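Acyl-CoA thioesterase (Alicyclobacillus acidocaldarius subsp. acidocaldarius, PDB 3RQB) belongs to the hot-dog-fold acyl-CoA thioesterase family and probably hydrolyses acyl-CoA thioesters, although its substrate has not been established. Local coordinates at residues Thr167-Met172 with Leu231-Ala236; Thr212-Ala217 with Leu258-Gln263. All blocks are in the same frame, centred on the assembly; numbering follows the deposited sequence.

Contact 1 of 2, residues Thr167-Met172 with Leu231-Ala236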
# COMPACT_ATOMS: atom_id res chain seq x y z
N THR B 167 11.88 13.81 -6.49
CA THR B 167 12.64 12.59 -6.22
C THR B 167 13.82 12.79 -5.26
O THR B 167 14.68 13.65 -5.47
CB THR B 167 13.16 11.94 -7.53
OG1 THR B 167 12.05 11.44 -8.30
CG2 THR B 167 14.13 10.82 -7.23
N THR B 168 13.86 11.97 -4.21
CA THR B 168 14.94 12.03 -3.22
C THR B 168 15.79 10.77 -3.21
O THR B 168 15.27 9.65 -3.32
CB THR B 168 14.37 12.22 -1.79
OG1 THR B 168 13.86 13.55 -1.64
CG2 THR B 168 15.45 11.99 -0.73
N TYR B 169 17.11 10.95 -3.10
CA TYR B 169 18.03 9.85 -2.78
C TYR B 169 18.71 10.15 -1.45
O TYR B 169 19.13 11.28 -1.21
CB TYR B 169 19.13 9.70 -3.84
CG TYR B 169 18.67 9.45 -5.26
CD1 TYR B 169 17.38 9.02 -5.55
CD2 TYR B 169 19.55 9.64 -6.33
CE1 TYR B 169 16.98 8.79 -6.87
CE2 TYR B 169 19.16 9.42 -7.64
CZ TYR B 169 17.88 9.00 -7.91
OH TYR B 169 17.51 8.78 -9.23
N GLN B 170 18.82 9.15 -0.58
CA GLN B 170 19.60 9.33 0.64
C GLN B 170 20.23 8.05 1.17
O GLN B 170 19.68 6.95 1.04
CB GLN B 170 18.73 9.97 1.72
CG GLN B 170 17.64 9.06 2.27
CD GLN B 170 16.53 9.85 2.96
OE1 GLN B 170 16.27 11.00 2.61
NE2 GLN B 170 15.88 9.22 3.94
N TRP B 171 21.40 8.21 1.77
CA TRP B 171 21.97 7.16 2.58
C TRP B 171 21.39 7.35 3.96
O TRP B 171 21.31 8.47 4.46
CB TRP B 171 23.49 7.27 2.64
CG TRP B 171 24.16 6.97 1.34
CD1 TRP B 171 24.82 7.86 0.53
CD2 TRP B 171 24.23 5.70 0.68
NE1 TRP B 171 25.30 7.21 -0.58
CE2 TRP B 171 24.95 5.89 -0.52
CE3 TRP B 171 23.75 4.42 0.99
CZ2 TRP B 171 25.21 4.84 -1.41
CZ3 TRP B 171 24.01 3.38 0.10
CH2 TRP B 171 24.73 3.60 -1.08
N MSE B 172 20.98 6.25 4.57
CA MSE B 172 20.38 6.31 5.89
C MSE B 172 20.63 5.02 6.66
O MSE B 172 20.69 3.92 6.09
CB MSE B 172 18.87 6.54 5.76
CG MSE B 172 18.17 5.35 5.12
SE MSE B 172 16.52 5.79 4.21
CE MSE B 172 16.21 4.06 3.36
N LEU B 231 20.30 2.79 0.98
CA LEU B 231 19.90 3.84 0.06
C LEU B 231 18.41 3.82 -0.17
O LEU B 231 17.88 2.88 -0.76
CB LEU B 231 20.60 3.66 -1.28
CG LEU B 231 20.30 4.86 -2.16
CD1 LEU B 231 21.07 6.06 -1.63
CD2 LEU B 231 20.62 4.60 -3.62
N GLY B 232 17.73 4.85 0.31
CA GLY B 232 16.32 5.02 -0.00
C GLY B 232 16.11 5.88 -1.23
O GLY B 232 16.91 6.77 -1.54
N VAL B 233 15.01 5.63 -1.93
CA VAL B 233 14.58 6.47 -3.03
C VAL B 233 13.10 6.74 -2.88
O VAL B 233 12.28 5.82 -3.00
CB VAL B 233 14.78 5.77 -4.39
CG1 VAL B 233 14.29 6.68 -5.53
CG2 VAL B 233 16.23 5.35 -4.58
N ALA B 234 12.74 7.99 -2.65
CA ALA B 234 11.34 8.33 -2.52
C ALA B 234 10.96 9.26 -3.65
O ALA B 234 11.67 10.24 -3.93
CB ALA B 234 11.07 8.98 -1.18
N ARG B 235 9.86 8.95 -4.31
CA ARG B 235 9.36 9.79 -5.39
C ARG B 235 7.90 10.09 -5.10
O ARG B 235 7.29 9.52 -4.19
CB ARG B 235 9.55 9.14 -6.77
CG ARG B 235 8.54 8.06 -7.14
CD ARG B 235 8.84 7.41 -8.50
NE ARG B 235 7.92 6.30 -8.81
CZ ARG B 235 6.83 6.40 -9.58
NH1 ARG B 235 6.51 7.57 -10.15
NH2 ARG B 235 6.07 5.34 -9.80
N ALA B 236 7.36 11.04 -5.84
CA ALA B 236 5.96 11.40 -5.69
C ALA B 236 5.26 11.17 -7.00
O ALA B 236 5.90 11.04 -8.05
CB ALA B 236 5.83 12.86 -5.27
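Leu231 lays its CD1 methyl over the six-membered ring of Trp171, 4.0 Å from CD1 to the ring centroid and 12° off the ring normal, a CH-pi contact over the face. The indole's CG stands anti to its carbonyl carbon (chi1 -69°), which stands the ring up beside Leu231, where its CZ3 also comes 3.7 Å from Leu231 CB. Its NE1 gives its hydrogen bond to Pro130 O, which is likely to restrain the rotation of the ring. Replacing Trp171 by an alanine would probably strip Leu231 of its aromatic platform and leave Pro130 O without that donor. Farther along the same face, Tyr169 and Val233 lie side by side; Val233 CG1 meets the edge of the phenol ring, 3.7 Å from Tyr169 CE1.

Gly232 pairs with Gln170, whose side chain shares the face of Thr168 and Ala234. Met172, modelled as selenomethionine, runs extended beyond CG and sets its CE 3.5 Å from Gly232 CA; the methyl lies close to the Gly232 backbone, which is consistent with a residue without a side chain here. Thr168 OG1 is held by Gly157 O and Arg195 NH1. Four backbone hydrogen bonds join the antiparallel strands, the straightest from Thr168 N to Ala234 O at 2.8 Å. Arg235 touches Thr167 OG1 with its CB, then leads away toward a long, weak ion pair with Glu249 of the second subunit.

Backbone bonds therefore set the register, while aromatic and aliphatic groups pack one face and the polar ends of Trp171 and Thr168 are satisfied by neighbouring segments.

Contact 2 of 2, residues Thr212-Ala217 with Leu258-Gln263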
# COMPACT_ATOMS: atom_id res chain seq x y z
N THR B 212 2.09 1.96 3.64
CA THR B 212 2.23 0.53 3.33
C THR B 212 3.69 0.19 3.04
O THR B 212 4.43 1.00 2.49
CB THR B 212 1.34 0.08 2.13
OG1 THR B 212 -0.04 0.11 2.51
CG2 THR B 212 1.67 -1.33 1.73
N VAL B 213 4.11 -1.01 3.44
CA VAL B 213 5.45 -1.51 3.13
C VAL B 213 5.50 -3.01 2.80
O VAL B 213 4.98 -3.86 3.54
CB VAL B 213 6.45 -1.22 4.26
CG1 VAL B 213 6.01 -1.91 5.54
CG2 VAL B 213 7.84 -1.69 3.87
N TYR B 214 6.16 -3.34 1.70
CA TYR B 214 6.34 -4.72 1.32
C TYR B 214 7.80 -5.07 1.54
O TYR B 214 8.68 -4.32 1.10
CB TYR B 214 6.00 -4.88 -0.17
CG TYR B 214 4.56 -4.57 -0.53
CD1 TYR B 214 3.59 -4.44 0.45
CD2 TYR B 214 4.19 -4.43 -1.85
CE1 TYR B 214 2.27 -4.17 0.12
CE2 TYR B 214 2.88 -4.17 -2.20
CZ TYR B 214 1.92 -4.04 -1.21
OH TYR B 214 0.62 -3.78 -1.57
N PHE B 215 8.09 -6.18 2.23
CA PHE B 215 9.49 -6.56 2.35
C PHE B 215 9.82 -7.56 1.25
O PHE B 215 9.53 -8.75 1.40
CB PHE B 215 9.74 -7.27 3.68
CG PHE B 215 9.29 -6.51 4.88
CD1 PHE B 215 10.16 -5.69 5.56
CD2 PHE B 215 7.99 -6.63 5.34
CE1 PHE B 215 9.75 -4.98 6.68
CE2 PHE B 215 7.56 -5.93 6.45
CZ PHE B 215 8.45 -5.10 7.13
N LEU B 216 10.55 -7.13 0.23
CA LEU B 216 10.81 -7.97 -0.94
C LEU B 216 11.95 -8.94 -0.69
O LEU B 216 11.94 -10.09 -1.17
CB LEU B 216 11.04 -7.11 -2.19
CG LEU B 216 9.81 -6.27 -2.53
CD1 LEU B 216 10.18 -4.98 -3.25
CD2 LEU B 216 8.81 -7.10 -3.33
N ALA B 217 12.94 -8.48 0.07
CA ALA B 217 14.09 -9.30 0.36
C ALA B 217 13.71 -10.34 1.40
O ALA B 217 12.98 -10.06 2.37
CB ALA B 217 15.23 -8.45 0.86
N LEU B 258 15.53 -4.14 -0.99
CA LEU B 258 15.09 -4.57 0.33
C LEU B 258 13.58 -4.45 0.55
O LEU B 258 12.92 -5.44 0.88
CB LEU B 258 15.89 -3.86 1.41
CG LEU B 258 17.41 -3.91 1.18
CD1 LEU B 258 18.16 -3.06 2.18
CD2 LEU B 258 17.92 -5.34 1.24
N ALA B 259 13.04 -3.24 0.44
CA ALA B 259 11.60 -3.04 0.56
C ALA B 259 11.07 -1.95 -0.34
O ALA B 259 11.83 -1.14 -0.88
CB ALA B 259 11.22 -2.76 2.00
N THR B 260 9.76 -1.93 -0.49
CA THR B 260 9.09 -0.89 -1.25
C THR B 260 7.98 -0.34 -0.36
O THR B 260 7.38 -1.08 0.43
CB THR B 260 8.52 -1.44 -2.58
OG1 THR B 260 7.91 -0.38 -3.32
CG2 THR B 260 7.49 -2.53 -2.32
N THR B 261 7.72 0.97 -0.47
CA THR B 261 6.68 1.59 0.34
C THR B 261 5.88 2.61 -0.40
O THR B 261 6.36 3.25 -1.33
CB THR B 261 7.25 2.36 1.53
OG1 THR B 261 8.10 3.41 1.06
CG2 THR B 261 8.05 1.43 2.40
N THR B 262 4.65 2.77 0.08
CA THR B 262 3.79 3.85 -0.35
C THR B 262 3.23 4.58 0.86
O THR B 262 3.13 4.03 1.97
CB THR B 262 2.64 3.35 -1.22
OG1 THR B 262 1.76 2.55 -0.42
CG2 THR B 262 3.18 2.52 -2.36
N GLN B 263 2.88 5.83 0.64
CA GLN B 263 2.39 6.67 1.69
C GLN B 263 1.32 7.55 1.09
O GLN B 263 1.52 8.11 0.01
CB GLN B 263 3.53 7.55 2.20
CG GLN B 263 3.39 8.03 3.62
CD GLN B 263 4.73 8.40 4.21
OE1 GLN B 263 4.89 9.47 4.80
NE2 GLN B 263 5.71 7.52 4.05
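Tyr214 and Thr260 form a hydrogen-bonded antiparallel pair, Tyr214 N giving to Thr260 O at 2.9 Å and Thr260 N returning to Tyr214 O at 3.1 Å. Thr212 and Thr262 repeat the exchange, with Thr212 N 2.9 Å from Thr262 O. Leu258 O accepts two donors, Leu216 N at 3.0 Å and Ala217 N at 3.1 Å, which arrive from one face of its carbonyl plane. The Ala217 bond is nearly straight, the Leu216 bond bent.

Threonine suits a buried strand because it offers both a methyl for packing and a hydroxyl for bonding. With chi1 at -178°, Thr260 CG2 falls between the backbone N and the carbonyl carbon, where it meets Tyr214 CB at 3.5 Å and also Leu216 CD1, while the hydroxyl makes a weak bond to Gly248 O. Thr261 packs its CG2 on Val213 CG2. Thr212 OG1 bonds with Thr66 OG1. Across the subunit interface, Thr262 OG1 and Tyr214 OH of the second subunit bond, and the reciprocal pair forms too.

Strand 61-69 flanks residues 212-215, and strand 243-251 flanks 258-263 with a classic beta bulge, Leu258 and Ala259 both facing Val250; helix 219-224 packs on Ala217 and Leu258.

Overall arrangement
Both contacts are buried antiparallel strand pairings within the C-terminal hot-dog domain, their centres 13 Å apart and their nearest atoms about 6 Å apart. Strand 243-251 lies between them, pairing with 230-240 of contact 1 on one side and with 257-267 of contact 2 on the other. Contact 1 stands nearer the margin, since within this chain strand 150-156 alone lies beyond it, and includes partly exposed residues; the packing on its Trp171-Leu231 face is aromatic and aliphatic. Contact 2 lies closer to the chain centre, next to strand 61-69 of the N-terminal domain. There threonines prevail, and the hydroxyls of Thr212, Thr260 and Thr262 bond within the chain or across the dimer, which contact 1 approaches chiefly through Arg235.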